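Local coordinates for protein DyP-type peroxidase (Thermobifida cellulosilytica, PDB 4GS1) that probably oxidises dyes and other substrates with hydrogen peroxide at a bound haem, as a DyP-type (dye-decolorising) peroxidase, at residues P41-R46 against M341-N346; M150-A155 against V318-N323; D196-P199 against Q205-G208; D261-R264 against R268-D271. One frame throughout, in Å; residues are numbered along the deposited sequence.

Interaction 1. Residues P41-R46 against M341-N346; sequences PGISGR and MAWQGN
G42 meets W343 through its carbonyl oxygen, with G42 O 3.8 Å from W343 CZ2. The oxygen approaches the indole obliquely. At the backbone angles of G42 (phi 106°) a side chain would collide with P41 O, which accounts for the lack of one here.

I43 comes next and carries most of the contact. Its CG1 stands over the six-membered ring of W343, 3.5 Å from the centroid and almost exactly on the ring normal, in a CH-pi contact. The rest of the branch lies toward the rim of the indole, with I43 CD1 3.5 Å from W343 CZ3. With chi1 at -62°, CG1 is anti to the carbonyl carbon, which turns this branch over the ring. The two side chains cross at about a right angle. No hydrogen bond joins the two segments; the contact is buried and mostly apolar, with G42 O as the polar atom at the ring.

Further along, G45 N is hydrogen-bonded to Q214, and R46 forms a salt bridge with D27 of helix 21-30.

W343 lies on strand 334-344. Its backbone pairs with V318 of strand 318-328, and its side chain also touches S240 and L242 of strand 240-249 and Q152 of strand 149-155. The loop between helix 21-30 and strand 50-58 thus packs on one strand of the second ferredoxin-like sheet, and P41 O bonds to T108 of the first.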
# COMPACT_ATOMS: atom_id res chain seq x y z
N PRO B 41 -4.99 4.07 -21.91
CA PRO B 41 -4.86 2.93 -21.00
C PRO B 41 -5.44 3.28 -19.64
O PRO B 41 -5.43 4.45 -19.26
CB PRO B 41 -3.35 2.77 -20.85
CG PRO B 41 -2.79 3.34 -22.13
CD PRO B 41 -3.68 4.51 -22.43
N GLY B 42 -5.94 2.28 -18.91
CA GLY B 42 -6.41 2.50 -17.55
C GLY B 42 -7.91 2.50 -17.41
O GLY B 42 -8.43 2.87 -16.35
N ILE B 43 -8.62 2.08 -18.46
CA ILE B 43 -10.07 2.07 -18.45
C ILE B 43 -10.57 0.68 -18.84
O ILE B 43 -11.27 0.02 -18.06
CB ILE B 43 -10.65 3.14 -19.41
CG1 ILE B 43 -10.22 4.54 -18.95
CG2 ILE B 43 -12.18 3.03 -19.50
CD1 ILE B 43 -10.43 5.62 -19.99
N SER B 44 -10.19 0.22 -20.03
CA SER B 44 -10.57 -1.10 -20.52
C SER B 44 -9.48 -2.12 -20.23
O SER B 44 -8.40 -1.78 -19.75
CB SER B 44 -10.83 -1.05 -22.02
OG SER B 44 -9.62 -0.75 -22.72
N GLY B 45 -9.75 -3.39 -20.53
CA GLY B 45 -8.75 -4.43 -20.35
C GLY B 45 -8.69 -4.90 -18.91
O GLY B 45 -9.38 -4.36 -18.04
N ARG B 46 -7.86 -5.91 -18.64
CA ARG B 46 -7.67 -6.38 -17.27
C ARG B 46 -7.03 -5.28 -16.44
O ARG B 46 -6.07 -4.65 -16.86
CB ARG B 46 -6.82 -7.65 -17.24
CG ARG B 46 -7.59 -8.92 -17.57
CD ARG B 46 -6.66 -10.12 -17.63
NE ARG B 46 -5.73 -10.02 -18.75
CZ ARG B 46 -4.67 -10.80 -18.92
NH1 ARG B 46 -4.40 -11.76 -18.04
NH2 ARG B 46 -3.88 -10.63 -19.97
N MET B 341 -13.94 4.44 -8.47
CA MET B 341 -13.66 5.12 -9.73
C MET B 341 -14.66 4.70 -10.80
O MET B 341 -14.68 3.55 -11.23
CB MET B 341 -12.22 4.83 -10.17
CG MET B 341 -11.20 5.55 -9.30
SD MET B 341 -9.54 5.42 -9.99
CE MET B 341 -9.07 3.92 -9.28
N ALA B 342 -15.51 5.64 -11.19
CA ALA B 342 -16.53 5.35 -12.20
C ALA B 342 -16.18 6.01 -13.52
O ALA B 342 -15.84 7.19 -13.55
CB ALA B 342 -17.90 5.83 -11.73
N TRP B 343 -16.28 5.25 -14.61
CA TRP B 343 -16.00 5.76 -15.94
C TRP B 343 -17.29 5.81 -16.74
O TRP B 343 -18.07 4.86 -16.71
CB TRP B 343 -15.01 4.82 -16.64
CG TRP B 343 -13.66 4.82 -16.00
CD1 TRP B 343 -13.19 3.97 -15.04
CD2 TRP B 343 -12.59 5.73 -16.28
NE1 TRP B 343 -11.90 4.30 -14.70
CE2 TRP B 343 -11.50 5.38 -15.46
CE3 TRP B 343 -12.46 6.82 -17.14
CZ2 TRP B 343 -10.30 6.07 -15.47
CZ3 TRP B 343 -11.26 7.51 -17.16
CH2 TRP B 343 -10.20 7.13 -16.34
N GLN B 344 -17.50 6.90 -17.47
CA GLN B 344 -18.74 7.06 -18.24
C GLN B 344 -18.57 8.13 -19.30
O GLN B 344 -17.69 8.98 -19.19
CB GLN B 344 -19.90 7.46 -17.31
CG GLN B 344 -19.70 8.78 -16.58
CD GLN B 344 -19.28 8.58 -15.13
OE1 GLN B 344 -20.10 8.19 -14.30
NE2 GLN B 344 -18.00 8.80 -14.84
N GLY B 345 -19.42 8.10 -20.33
CA GLY B 345 -19.35 9.10 -21.38
C GLY B 345 -19.87 10.46 -20.92
O GLY B 345 -19.56 11.49 -21.52
N ASN B 346 -20.68 10.45 -19.86
CA ASN B 346 -21.32 11.66 -19.37
C ASN B 346 -21.78 11.45 -17.93
O ASN B 346 -22.67 10.63 -17.68
CB ASN B 346 -22.53 11.98 -20.25
CG ASN B 346 -23.32 13.18 -19.78
OD1 ASN B 346 -22.92 13.90 -18.87
ND2 ASN B 346 -24.46 13.43 -20.44

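Interaction 2. Residues M150-A155 against V318-N323; sequences MLQVGA and VRRGYN. With HEM (protoporphyrin IX containing Fe), chain F; OXY (oxygen molecule), chain G.
R320 points its guanidinium edge at the end amide of Q152, with R320 NH1 3.2 Å from Q152 NE2 as modelled. The amide is probably turned over, so this may be a hydrogen bond to its oxygen. The two planes stand 63° apart. The R320 chain is fully extended from CG to NE, which carries its charge across to strand 149-155.

R319 serves the haem instead. Its guanidinium lies flat above the porphyrin edge, with HEM C4D 3.3 Å from its plane and over its centre. R319 NH1 donates to propionate oxygen HEM O2A at 2.9 Å, and R319 NH2 donates to that same oxygen. A weak bond runs from R319 NH1 to OXY O1 at 2.9 Å. This oxygen molecule, probably from the crystallisation liquor, sits 2.4 Å from the haem iron through OXY O1. The bend at chi3 (-63°) sets the guanidinium over the ring. A leucine here would probably leave HEM O2A without two of its donors and the bound dioxygen without this hydrogen bond.

R319 and D207 both line the oxygen pocket, joined by a long, weak ion pair. An arginine and an aspartate over the haem iron are the hallmark of the DyP distal site.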
# COMPACT_ATOMS: atom_id res chain seq x y z
N MET B 150 -4.70 15.23 -13.51
CA MET B 150 -4.73 13.92 -12.88
C MET B 150 -3.80 12.93 -13.58
O MET B 150 -3.72 12.91 -14.82
CB MET B 150 -6.17 13.40 -12.89
CG MET B 150 -6.39 12.09 -12.18
SD MET B 150 -6.11 10.65 -13.22
CE MET B 150 -7.07 11.05 -14.67
N LEU B 151 -3.11 12.11 -12.80
CA LEU B 151 -2.47 10.90 -13.33
C LEU B 151 -3.07 9.69 -12.60
O LEU B 151 -3.22 9.71 -11.38
CB LEU B 151 -0.95 10.91 -13.13
CG LEU B 151 -0.13 11.88 -13.99
CD1 LEU B 151 1.35 11.79 -13.60
CD2 LEU B 151 -0.32 11.56 -15.47
N GLN B 152 -3.45 8.66 -13.36
CA GLN B 152 -3.74 7.36 -12.78
C GLN B 152 -2.61 6.46 -13.24
O GLN B 152 -2.40 6.29 -14.44
CB GLN B 152 -5.09 6.80 -13.26
CG GLN B 152 -5.39 5.39 -12.72
CD GLN B 152 -6.63 4.75 -13.32
OE1 GLN B 152 -6.85 4.78 -14.54
NE2 GLN B 152 -7.45 4.17 -12.47
N VAL B 153 -1.85 5.92 -12.30
CA VAL B 153 -0.74 5.03 -12.64
C VAL B 153 -1.07 3.66 -12.07
O VAL B 153 -1.43 3.55 -10.90
CB VAL B 153 0.59 5.55 -12.08
CG1 VAL B 153 1.76 4.81 -12.72
CG2 VAL B 153 0.74 7.06 -12.31
N GLY B 154 -0.96 2.62 -12.89
CA GLY B 154 -1.30 1.29 -12.42
C GLY B 154 -0.24 0.27 -12.79
O GLY B 154 0.42 0.41 -13.81
N ALA B 155 -0.08 -0.75 -11.96
CA ALA B 155 0.84 -1.84 -12.27
C ALA B 155 0.51 -3.04 -11.43
O ALA B 155 -0.16 -2.92 -10.41
CB ALA B 155 2.28 -1.41 -12.04
N VAL B 318 -18.93 2.17 -15.78
CA VAL B 318 -17.97 1.12 -15.49
C VAL B 318 -17.24 1.47 -14.21
O VAL B 318 -16.59 2.51 -14.12
CB VAL B 318 -16.96 0.91 -16.63
CG1 VAL B 318 -15.82 0.01 -16.18
CG2 VAL B 318 -17.66 0.30 -17.84
N ARG B 319 -17.39 0.62 -13.20
CA ARG B 319 -16.72 0.84 -11.92
C ARG B 319 -15.40 0.08 -11.90
O ARG B 319 -15.38 -1.14 -12.08
CB ARG B 319 -17.64 0.41 -10.77
CG ARG B 319 -18.83 1.35 -10.56
CD ARG B 319 -19.94 0.70 -9.72
NE ARG B 319 -20.50 -0.46 -10.41
CZ ARG B 319 -20.54 -1.70 -9.92
NH1 ARG B 319 -20.06 -1.96 -8.71
NH2 ARG B 319 -21.06 -2.68 -10.65
N ARG B 320 -14.30 0.80 -11.68
CA ARG B 320 -12.96 0.22 -11.74
C ARG B 320 -12.21 0.69 -10.50
O ARG B 320 -11.25 1.44 -10.57
CB ARG B 320 -12.25 0.67 -13.03
CG ARG B 320 -10.94 -0.06 -13.34
CD ARG B 320 -10.39 0.46 -14.68
NE ARG B 320 -9.11 -0.14 -15.05
CZ ARG B 320 -7.93 0.29 -14.60
NH1 ARG B 320 -7.88 1.30 -13.72
NH2 ARG B 320 -6.81 -0.29 -15.01
N GLY B 321 -12.70 0.23 -9.35
CA GLY B 321 -12.20 0.71 -8.08
C GLY B 321 -11.15 -0.16 -7.43
O GLY B 321 -10.85 -1.27 -7.91
N TYR B 322 -10.57 0.36 -6.35
CA TYR B 322 -9.49 -0.32 -5.64
C TYR B 322 -9.74 -0.21 -4.15
O TYR B 322 -10.43 0.71 -3.70
CB TYR B 322 -8.12 0.29 -6.00
CG TYR B 322 -7.64 -0.14 -7.37
CD1 TYR B 322 -6.68 -1.13 -7.51
CD2 TYR B 322 -8.18 0.43 -8.52
CE1 TYR B 322 -6.26 -1.55 -8.78
CE2 TYR B 322 -7.77 0.00 -9.79
CZ TYR B 322 -6.81 -0.98 -9.90
OH TYR B 322 -6.41 -1.40 -11.15
N ASN B 323 -9.17 -1.13 -3.38
CA ASN B 323 -9.25 -1.02 -1.92
C ASN B 323 -8.16 -0.10 -1.41
O ASN B 323 -7.05 -0.09 -1.96
CB ASN B 323 -9.08 -2.40 -1.30
CG ASN B 323 -10.07 -3.39 -1.87
OD1 ASN B 323 -11.26 -3.12 -1.92
ND2 ASN B 323 -9.57 -4.52 -2.35
CHA HEM F . -23.18 -2.62 -7.31
CHB HEM F . -20.46 -2.16 -3.33
CHC HEM F . -20.50 2.68 -3.79
CHD HEM F . -22.87 2.22 -8.02
C1A HEM F . -22.46 -2.89 -6.18
C2A HEM F . -22.27 -4.22 -5.64
C3A HEM F . -21.52 -4.08 -4.54
C4A HEM F . -21.21 -2.69 -4.36
CMA HEM F . -21.03 -5.22 -3.60
CAA HEM F . -22.84 -5.52 -6.26
CBA HEM F . -21.85 -6.20 -7.21
CGA HEM F . -21.66 -5.43 -8.49
O1A HEM F . -22.56 -5.49 -9.38
O2A HEM F . -20.59 -4.78 -8.64
C1B HEM F . -20.26 -0.82 -3.10
C2B HEM F . -19.57 -0.26 -1.95
C3B HEM F . -19.59 1.07 -2.07
C4B HEM F . -20.27 1.41 -3.30
CMB HEM F . -18.98 -1.14 -0.82
CAB HEM F . -18.98 2.14 -1.12
CBB HEM F . -17.96 1.88 -0.28
C1C HEM F . -21.15 2.97 -4.98
C2C HEM F . -21.40 4.30 -5.52
C3C HEM F . -22.04 4.17 -6.70
C4C HEM F . -22.24 2.76 -6.92
CMC HEM F . -20.93 5.61 -4.84
CAC HEM F . -22.55 5.24 -7.71
CBC HEM F . -22.81 6.51 -7.41
C1D HEM F . -23.14 0.89 -8.21
C2D HEM F . -23.78 0.36 -9.39
C3D HEM F . -23.89 -1.13 -9.16
C4D HEM F . -23.28 -1.37 -7.88
CMD HEM F . -24.29 1.14 -10.63
CAD HEM F . -24.51 -2.16 -10.13
CBD HEM F . -26.03 -2.15 -9.98
CGD HEM F . -26.60 -3.14 -10.98
O1D HEM F . -26.83 -4.32 -10.59
O2D HEM F . -26.78 -2.77 -12.17
NA HEM F . -21.81 -1.97 -5.39
NB HEM F . -20.68 0.23 -3.90
NC HEM F . -21.70 2.04 -5.85
ND HEM F . -22.85 -0.16 -7.34
FE HEM F . -21.86 0.04 -5.58
O1 OXY G . -19.65 -0.21 -6.49
O2 OXY G . -18.18 -0.30 -6.58

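Interaction 3. Residues D196-P199 against Q205-G208; sequences DATP and QIDG. With HEM (protoporphyrin IX containing Fe), chain F.
P199 and D207 are joined backbone to backbone at the firm part of this contact. D207 N donates to P199 O over 3.0 Å, with an angle of 158° at the hydrogen. P199 O also rests 3.7 Å from I206 CA. With CG anti to the backbone N (chi1 -164°), the D207 carboxylate leads away from P199 to the haem, where D207 OD2 lies 3.8 Å from HEM CHB. N201 holds D207 OD2 and also Q205 OE1.

T198 sits at the rim, partly exposed. Its hydroxyl is nevertheless covered by I206, with T198 OG1 3.2 Å from I206 CG2, and has no polar partner in the model. Its chi1 of 124° is strained, so its placement is doubtful. The solvent side is D196 and A197, just before it, both exposed.

G208 turns the backbone to the haem: G208 N donates to propionate oxygen HEM O2A at 2.7 Å. Its backbone shape (phi 138°) leaves no room for a side-chain carbon beside D207 O.

Q205-G208 ends the GQIDG sequence, which fits the GXXDG motif of DyP peroxidases. Here it brings the distal aspartate and a propionate-binding N-H to the haem.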
# COMPACT_ATOMS: atom_id res chain seq x y z
N ASP B 196 -9.40 -14.93 -13.23
CA ASP B 196 -10.52 -14.29 -13.93
C ASP B 196 -11.70 -13.95 -13.01
O ASP B 196 -12.65 -13.29 -13.44
CB ASP B 196 -11.03 -15.19 -15.07
CG ASP B 196 -10.00 -15.35 -16.19
OD1 ASP B 196 -9.15 -14.45 -16.35
OD2 ASP B 196 -10.06 -16.37 -16.90
N ALA B 197 -11.67 -14.41 -11.76
CA ALA B 197 -12.76 -14.13 -10.82
C ALA B 197 -12.85 -12.65 -10.52
O ALA B 197 -11.84 -11.95 -10.48
CB ALA B 197 -12.55 -14.90 -9.53
N THR B 198 -14.06 -12.13 -10.31
CA THR B 198 -14.10 -10.69 -10.03
C THR B 198 -13.60 -10.40 -8.60
O THR B 198 -13.79 -11.22 -7.69
CB THR B 198 -15.44 -10.02 -10.45
OG1 THR B 198 -16.05 -9.35 -9.34
CG2 THR B 198 -16.39 -11.03 -11.04
N PRO B 199 -12.89 -9.27 -8.43
CA PRO B 199 -12.23 -8.96 -7.15
C PRO B 199 -13.23 -8.62 -6.05
O PRO B 199 -14.36 -8.23 -6.35
CB PRO B 199 -11.41 -7.71 -7.49
CG PRO B 199 -11.24 -7.73 -8.99
CD PRO B 199 -12.54 -8.30 -9.49
N GLN B 205 -17.26 -8.13 -0.13
CA GLN B 205 -18.18 -8.29 -1.26
C GLN B 205 -17.48 -8.41 -2.60
O GLN B 205 -16.55 -7.67 -2.88
CB GLN B 205 -19.12 -7.07 -1.31
CG GLN B 205 -19.87 -6.85 -0.01
CD GLN B 205 -20.10 -5.39 0.32
OE1 GLN B 205 -19.57 -4.50 -0.34
NE2 GLN B 205 -20.89 -5.14 1.36
N ILE B 206 -17.97 -9.31 -3.44
CA ILE B 206 -17.58 -9.29 -4.85
C ILE B 206 -18.05 -7.95 -5.43
O ILE B 206 -19.18 -7.53 -5.21
CB ILE B 206 -18.25 -10.47 -5.59
CG1 ILE B 206 -17.61 -11.79 -5.13
CG2 ILE B 206 -18.11 -10.33 -7.09
CD1 ILE B 206 -18.40 -13.02 -5.53
N ASP B 207 -17.17 -7.26 -6.14
CA ASP B 207 -17.43 -5.87 -6.50
C ASP B 207 -17.03 -5.65 -7.95
O ASP B 207 -15.84 -5.66 -8.28
CB ASP B 207 -16.63 -4.95 -5.54
CG ASP B 207 -17.10 -3.51 -5.55
OD1 ASP B 207 -17.67 -3.06 -6.57
OD2 ASP B 207 -16.88 -2.80 -4.53
N GLY B 208 -18.02 -5.51 -8.84
CA GLY B 208 -17.78 -5.32 -10.26
C GLY B 208 -18.69 -6.11 -11.19
O GLY B 208 -18.69 -5.89 -12.41
CHA HEM F . -23.18 -2.62 -7.31
CHB HEM F . -20.46 -2.16 -3.33
CHC HEM F . -20.50 2.68 -3.79
CHD HEM F . -22.87 2.22 -8.02
C1A HEM F . -22.46 -2.89 -6.18
C2A HEM F . -22.27 -4.22 -5.64
C3A HEM F . -21.52 -4.08 -4.54
C4A HEM F . -21.21 -2.69 -4.36
CMA HEM F . -21.03 -5.22 -3.60
CAA HEM F . -22.84 -5.52 -6.26
CBA HEM F . -21.85 -6.20 -7.21
CGA HEM F . -21.66 -5.43 -8.49
O1A HEM F . -22.56 -5.49 -9.38
O2A HEM F . -20.59 -4.78 -8.64
C1B HEM F . -20.26 -0.82 -3.10
C2B HEM F . -19.57 -0.26 -1.95
C3B HEM F . -19.59 1.07 -2.07
C4B HEM F . -20.27 1.41 -3.30
CMB HEM F . -18.98 -1.14 -0.82
CAB HEM F . -18.98 2.14 -1.12
CBB HEM F . -17.96 1.88 -0.28
C1C HEM F . -21.15 2.97 -4.98
C2C HEM F . -21.40 4.30 -5.52
C3C HEM F . -22.04 4.17 -6.70
C4C HEM F . -22.24 2.76 -6.92
CMC HEM F . -20.93 5.61 -4.84
CAC HEM F . -22.55 5.24 -7.71
CBC HEM F . -22.81 6.51 -7.41
C1D HEM F . -23.14 0.89 -8.21
C2D HEM F . -23.78 0.36 -9.39
C3D HEM F . -23.89 -1.13 -9.16
C4D HEM F . -23.28 -1.37 -7.88
CMD HEM F . -24.29 1.14 -10.63
CAD HEM F . -24.51 -2.16 -10.13
CBD HEM F . -26.03 -2.15 -9.98
CGD HEM F . -26.60 -3.14 -10.98
O1D HEM F . -26.83 -4.32 -10.59
O2D HEM F . -26.78 -2.77 -12.17
NA HEM F . -21.81 -1.97 -5.39
NB HEM F . -20.68 0.23 -3.90
NC HEM F . -21.70 2.04 -5.85
ND HEM F . -22.85 -0.16 -7.34
FE HEM F . -21.86 0.04 -5.58

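Interaction 4. Residues D261-R264 against R268-D271; sequences DRER and RHLD. With HEM (protoporphyrin IX containing Fe), chain F.
The turn that leaves helix 259-266 is tied back to the helix by a side-chain-to-backbone hydrogen bond: the carboxylate of E263 receives the backbone N-H of L270. L270 N donates to E263 OE2 at 2.8 Å, nearly straight at 171°. It meets the anti side of the oxygen, 24° out of the carboxylate plane. The glutamate chain is extended beyond CG, which takes the carboxylate from the helix to the loop. On the way E263 CB passes 3.4 Å from R268 O. A weak backbone bond from R268 N to E263 O adds to the turn. Beside it, L270 CD1 packs 4.1 Å from R262 CB.

R268 points away from the helix. R268 CD lies 3.8 Å from HEM CAA, and R268 NH1 bonds to the carbonyls of G273 and E281.

Water 1 donates to E263 OE2 and takes a weak bond from D271 N. Water 2 lies in the plane of the H269 ring, 2.6 Å from H269 ND1, and also 2.7 Å from E263 OE2. An alanine in place of E263 would probably leave L270 N without its acceptor and both waters short of one partner.

D271 OD1 is 4.3 Å from E263 OE2. Their like charges may raise the pKa of the glutamate, while the N-H and the waters probably offset this.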
# COMPACT_ATOMS: atom_id res chain seq x y z
N ASP B 261 -27.68 -10.07 7.44
CA ASP B 261 -27.97 -8.64 7.41
C ASP B 261 -27.02 -7.88 6.47
O ASP B 261 -27.45 -6.95 5.78
CB ASP B 261 -27.95 -8.04 8.82
CG ASP B 261 -29.19 -8.41 9.62
OD1 ASP B 261 -30.25 -8.70 9.01
OD2 ASP B 261 -29.11 -8.39 10.87
N ARG B 262 -25.75 -8.27 6.45
CA ARG B 262 -24.80 -7.66 5.51
C ARG B 262 -25.24 -7.89 4.08
O ARG B 262 -25.12 -7.00 3.23
CB ARG B 262 -23.40 -8.25 5.69
CG ARG B 262 -22.77 -7.94 7.03
CD ARG B 262 -21.38 -8.55 7.13
NE ARG B 262 -20.97 -8.69 8.53
CZ ARG B 262 -19.82 -9.21 8.92
NH1 ARG B 262 -18.94 -9.64 8.04
NH2 ARG B 262 -19.55 -9.28 10.22
N GLU B 263 -25.74 -9.10 3.82
CA GLU B 263 -26.21 -9.44 2.48
C GLU B 263 -27.42 -8.61 2.09
O GLU B 263 -27.54 -8.21 0.94
CB GLU B 263 -26.52 -10.95 2.38
CG GLU B 263 -25.24 -11.80 2.50
CD GLU B 263 -25.49 -13.30 2.52
OE1 GLU B 263 -26.55 -13.73 3.01
OE2 GLU B 263 -24.59 -14.04 2.05
N ARG B 264 -28.28 -8.32 3.06
CA ARG B 264 -29.47 -7.49 2.79
C ARG B 264 -29.14 -6.01 2.57
O ARG B 264 -29.89 -5.30 1.90
CB ARG B 264 -30.51 -7.65 3.90
CG ARG B 264 -31.26 -8.96 3.86
CD ARG B 264 -32.09 -9.18 5.12
NE ARG B 264 -32.41 -10.59 5.27
CZ ARG B 264 -32.05 -11.35 6.30
NH1 ARG B 264 -31.38 -10.84 7.32
NH2 ARG B 264 -32.39 -12.62 6.31
N ARG B 268 -27.12 -8.93 -2.43
CA ARG B 268 -26.48 -10.12 -2.99
C ARG B 268 -25.83 -10.94 -1.90
O ARG B 268 -25.47 -10.41 -0.85
CB ARG B 268 -25.40 -9.71 -4.01
CG ARG B 268 -25.93 -9.18 -5.34
CD ARG B 268 -24.76 -8.75 -6.22
NE ARG B 268 -25.12 -8.29 -7.56
CZ ARG B 268 -25.20 -9.08 -8.63
NH1 ARG B 268 -24.99 -10.39 -8.52
NH2 ARG B 268 -25.50 -8.56 -9.82
N HIS B 269 -25.69 -12.25 -2.14
CA HIS B 269 -24.99 -13.16 -1.24
C HIS B 269 -23.50 -12.85 -1.15
O HIS B 269 -22.87 -12.52 -2.15
CB HIS B 269 -25.15 -14.60 -1.74
CG HIS B 269 -26.54 -15.12 -1.65
ND1 HIS B 269 -27.04 -15.70 -0.50
CD2 HIS B 269 -27.55 -15.16 -2.55
CE1 HIS B 269 -28.29 -16.07 -0.70
NE2 HIS B 269 -28.62 -15.76 -1.94
N LEU B 270 -22.93 -12.99 0.05
CA LEU B 270 -21.51 -12.71 0.25
C LEU B 270 -20.63 -13.81 -0.33
O LEU B 270 -19.61 -13.53 -0.96
CB LEU B 270 -21.20 -12.49 1.74
CG LEU B 270 -21.19 -11.05 2.27
CD1 LEU B 270 -21.07 -11.04 3.79
CD2 LEU B 270 -20.05 -10.25 1.64
N ASP B 271 -21.01 -15.07 -0.12
CA ASP B 271 -20.19 -16.18 -0.59
C ASP B 271 -20.13 -16.32 -2.12
O ASP B 271 -19.04 -16.39 -2.70
CB ASP B 271 -20.58 -17.51 0.09
CG ASP B 271 -22.05 -17.88 -0.08
OD1 ASP B 271 -22.87 -17.04 -0.52
OD2 ASP B 271 -22.40 -19.03 0.26
CHA HEM F . -23.18 -2.62 -7.31
CHB HEM F . -20.46 -2.16 -3.33
CHC HEM F . -20.50 2.68 -3.79
CHD HEM F . -22.87 2.22 -8.02
C1A HEM F . -22.46 -2.89 -6.18
C2A HEM F . -22.27 -4.22 -5.64
C3A HEM F . -21.52 -4.08 -4.54
C4A HEM F . -21.21 -2.69 -4.36
CMA HEM F . -21.03 -5.22 -3.60
CAA HEM F . -22.84 -5.52 -6.26
CBA HEM F . -21.85 -6.20 -7.21
CGA HEM F . -21.66 -5.43 -8.49
O1A HEM F . -22.56 -5.49 -9.38
O2A HEM F . -20.59 -4.78 -8.64
C1B HEM F . -20.26 -0.82 -3.10
C2B HEM F . -19.57 -0.26 -1.95
C3B HEM F . -19.59 1.07 -2.07
C4B HEM F . -20.27 1.41 -3.30
CMB HEM F . -18.98 -1.14 -0.82
CAB HEM F . -18.98 2.14 -1.12
CBB HEM F . -17.96 1.88 -0.28
C1C HEM F . -21.15 2.97 -4.98
C2C HEM F . -21.40 4.30 -5.52
C3C HEM F . -22.04 4.17 -6.70
C4C HEM F . -22.24 2.76 -6.92
CMC HEM F . -20.93 5.61 -4.84
CAC HEM F . -22.55 5.24 -7.71
CBC HEM F . -22.81 6.51 -7.41
C1D HEM F . -23.14 0.89 -8.21
C2D HEM F . -23.78 0.36 -9.39
C3D HEM F . -23.89 -1.13 -9.16
C4D HEM F . -23.28 -1.37 -7.88
CMD HEM F . -24.29 1.14 -10.63
CAD HEM F . -24.51 -2.16 -10.13
CBD HEM F . -26.03 -2.15 -9.98
CGD HEM F . -26.60 -3.14 -10.98
O1D HEM F . -26.83 -4.32 -10.59
O2D HEM F . -26.78 -2.77 -12.17
NA HEM F . -21.81 -1.97 -5.39
NB HEM F . -20.68 0.23 -3.90
NC HEM F . -21.70 2.04 -5.85
ND HEM F . -22.85 -0.16 -7.34
FE HEM F . -21.86 0.04 -5.58
O HOH W 1 -22.46 -15.78 2.57
O HOH W 2 -25.41 -16.51 1.39

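From the N terminus, the loop at 41-46 opens interaction 1, which closes only at 341-346 and so encloses the other three. Interaction 2 opens on strand 149-155 and closes on strand 318-328, nested inside interaction 1. Within it, interactions 3 and 4 follow in series as short local loops; none cross. Interaction 2 joins strand 149-155 of the first sheet to strand 318-328 of the second; interaction 1 lays the loop before strand 50-58 on the second. The two touch, with M341 O 2.8 Å from R320 N. Interactions 2, 3 and 4 all reach the haem. Interactions 3 and 4 also touch, with Q205 CG 3.8 Å from L270 CD2.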